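Local coordinates for protein transcriptional regulator, MarR family (Listeria monocytogenes str. 4b, PDB 2QWW) that probably acts as a dimeric, DNA-binding transcriptional repressor of the MarR family, controlling gene expression through its helix-turn-helix domains, at residues W20-Q23 / R24-G28. Sequence-based numbering, arbitrary orientation.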
ATOM      1  N   TRP A  20      -6.126  -6.256  -6.165  1.00 36.36           N
ATOM      2  CA  TRP A  20      -5.697  -6.412  -4.781  1.00 38.98           C
ATOM      3  C   TRP A  20      -4.657  -7.511  -4.660  1.00 38.45           C
ATOM      4  O   TRP A  20      -3.660  -7.353  -3.984  1.00 41.02           O
ATOM      5  CB  TRP A  20      -6.915  -6.752  -3.881  1.00 42.83           C
ATOM      6  CG  TRP A  20      -6.541  -6.901  -2.443  1.00 48.45           C
ATOM      7  CD1 TRP A  20      -6.438  -5.902  -1.519  1.00 51.59           C
ATOM      8  CD2 TRP A  20      -6.168  -8.110  -1.769  1.00 50.73           C
ATOM      9  NE1 TRP A  20      -6.024  -6.416  -0.313  1.00 51.43           N
ATOM     10  CE2 TRP A  20      -5.851  -7.767  -0.439  1.00 50.84           C
ATOM     11  CE3 TRP A  20      -6.077  -9.448  -2.162  1.00 51.12           C
ATOM     12  CZ2 TRP A  20      -5.465  -8.711   0.506  1.00 52.89           C
ATOM     13  CZ3 TRP A  20      -5.685 -10.389  -1.226  1.00 52.21           C
ATOM     14  CH2 TRP A  20      -5.387 -10.017   0.096  1.00 51.92           C
ATOM     15  N   SER A  21      -4.909  -8.630  -5.317  1.00 38.36           N
ATOM     16  CA  SER A  21      -4.011  -9.773  -5.301  1.00 39.01           C
ATOM     17  C   SER A  21      -2.652  -9.478  -5.958  1.00 39.26           C
ATOM     18  O   SER A  21      -1.605  -9.908  -5.468  1.00 40.85           O
ATOM     19  CB  SER A  21      -4.669 -10.939  -6.000  1.00 38.98           C
ATOM     20  OG  SER A  21      -3.752 -11.999  -6.118  1.00 45.59           O
ATOM     21  N   ILE A  22      -2.676  -8.749  -7.069  1.00 38.56           N
ATOM     22  CA  ILE A  22      -1.446  -8.331  -7.762  1.00 38.11           C
ATOM     23  C   ILE A  22      -0.627  -7.355  -6.887  1.00 39.02           C
ATOM     24  O   ILE A  22       0.614  -7.343  -6.930  1.00 39.92           O
ATOM     25  CB  ILE A  22      -1.777  -7.675  -9.145  1.00 37.39           C
ATOM     26  CG1 ILE A  22      -2.254  -8.748 -10.130  1.00 34.27           C
ATOM     27  CG2 ILE A  22      -0.558  -6.955  -9.718  1.00 39.86           C
ATOM     28  CD1 ILE A  22      -2.774  -8.214 -11.461  1.00 35.46           C
ATOM     29  N   GLN A  23      -1.330  -6.509  -6.145  1.00 39.78           N
ATOM     30  CA  GLN A  23      -0.702  -5.555  -5.246  1.00 40.97           C
ATOM     31  C   GLN A  23      -0.067  -6.325  -4.085  1.00 40.10           C
ATOM     32  O   GLN A  23       1.014  -5.974  -3.648  1.00 41.43           O
ATOM     33  CB  GLN A  23      -1.736  -4.514  -4.783  1.00 41.86           C
ATOM     34  CG  GLN A  23      -1.263  -3.418  -3.789  1.00 44.25           C
ATOM     35  CD  GLN A  23      -0.044  -2.620  -4.248  1.00 56.07           C
ATOM     36  OE1 GLN A  23       1.060  -3.156  -4.353  1.00 65.66           O
ATOM     37  NE2 GLN A  23      -0.233  -1.319  -4.468  1.00 54.61           N
ATOM     38  N   ARG A  24      -0.727  -7.392  -3.633  1.00 39.55           N
ATOM     39  CA  ARG A  24      -0.214  -8.245  -2.573  1.00 42.22           C
ATOM     40  C   ARG A  24       1.096  -8.924  -3.020  1.00 41.39           C
ATOM     41  O   ARG A  24       2.055  -8.997  -2.256  1.00 40.28           O
ATOM     42  CB  ARG A  24      -1.281  -9.276  -2.164  1.00 41.97           C
ATOM     43  CG  ARG A  24      -0.867 -10.204  -1.028  1.00 48.56           C
ATOM     44  CD  ARG A  24      -1.918 -11.247  -0.664  1.00 49.85           C
ATOM     45  NE  ARG A  24      -2.579 -11.856  -1.824  1.00 63.97           N
ATOM     46  CZ  ARG A  24      -2.037 -12.753  -2.652  1.00 65.04           C
ATOM     47  NH1 ARG A  24      -0.774 -13.168  -2.509  1.00 69.84           N
ATOM     48  NH2 ARG A  24      -2.771 -13.227  -3.657  1.00 61.52           N
ATOM     49  N   ILE A  25       1.140  -9.384  -4.271  1.00 40.75           N
ATOM     50  CA  ILE A  25       2.337 -10.017  -4.835  1.00 38.37           C
ATOM     51  C   ILE A  25       3.434  -8.995  -5.060  1.00 38.01           C
ATOM     52  O   ILE A  25       4.610  -9.283  -4.855  1.00 37.93           O
ATOM     53  CB  ILE A  25       2.011 -10.728  -6.167  1.00 39.41           C
ATOM     54  CG1 ILE A  25       1.145 -11.960  -5.879  1.00 37.75           C
ATOM     55  CG2 ILE A  25       3.292 -11.112  -6.935  1.00 38.66           C
ATOM     56  CD1 ILE A  25       0.486 -12.534  -7.098  1.00 42.29           C
ATOM     57  N   SER A  26       3.047  -7.811  -5.510  1.00 37.13           N
ATOM     58  CA  SER A  26       4.005  -6.753  -5.741  1.00 39.18           C
ATOM     59  C   SER A  26       4.653  -6.333  -4.420  1.00 40.00           C
ATOM     60  O   SER A  26       5.815  -5.970  -4.397  1.00 37.93           O
ATOM     61  CB  SER A  26       3.345  -5.551  -6.413  1.00 39.07           C
ATOM     62  OG  SER A  26       2.811  -5.903  -7.675  1.00 46.13           O
ATOM     63  N   ALA A  27       3.897  -6.379  -3.327  1.00 41.77           N
ATOM     64  CA  ALA A  27       4.439  -6.011  -2.023  1.00 43.15           C
ATOM     65  C   ALA A  27       5.582  -6.946  -1.593  1.00 42.94           C
ATOM     66  O   ALA A  27       6.586  -6.495  -1.044  1.00 43.95           O
ATOM     67  CB  ALA A  27       3.329  -5.989  -0.978  1.00 43.06           C
ATOM     68  N   GLY A  28       5.429  -8.237  -1.853  1.00 43.04           N
ATOM     69  CA  GLY A  28       6.461  -9.225  -1.524  1.00 42.83           C
ATOM     70  C   GLY A  28       7.754  -8.965  -2.272  1.00 42.85           C
ATOM     71  O   GLY A  28       8.834  -9.118  -1.700  1.00 43.39           O
TER
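Arg24 folds back along helix 8-37 to meet Trp20 and Ser21, one turn earlier. Its CB rests 3.4 Å from Ser21 O. The chain then runs out extended, with CG anti to the backbone N and CD anti to CA, which carries CD to 3.8 Å from CH2 of the six-membered ring of Trp20. A bend at chi3 (42°) then turns NE toward the same ring, where it lies 3.5 Å from Trp20 CZ3. That ring carbon approaches the guanidinium edge-on, and the two planes are turned 56° apart, so the groups meet obliquely rather than stack. Ser21 O lies over one face of the guanidinium, off-centre. At the tip, NH2 comes 2.9 Å from Ser21 OG, but the angle is poor for a hydrogen bond; that hydroxyl is instead hydrogen-bonded to Glu147 of the second subunit.

Two residues on, Ser26 bends its hydroxyl back to the main chain. With OG beside its own backbone N (chi1 -61°), it donates to Ile22 O at 2.7 Å, while Ser26 N gives the regular helical bond to the same oxygen at 2.9 Å. The two donors reach it from opposite faces of the carbonyl plane, so Ile22 O accepts two bonds at once, and the hydroxyl donates inside its own helix. Gln23 packs on Gln23, and Ile25 on Leu150, both of the second subunit. Bonds from N-H of residue i+4 to C=O of residue i, with a serine hydroxyl returned to the carbonyl four residues earlier, are typical of an α-helix, here the long N-terminal helix that helps form the dimer interface of MarR-family proteins.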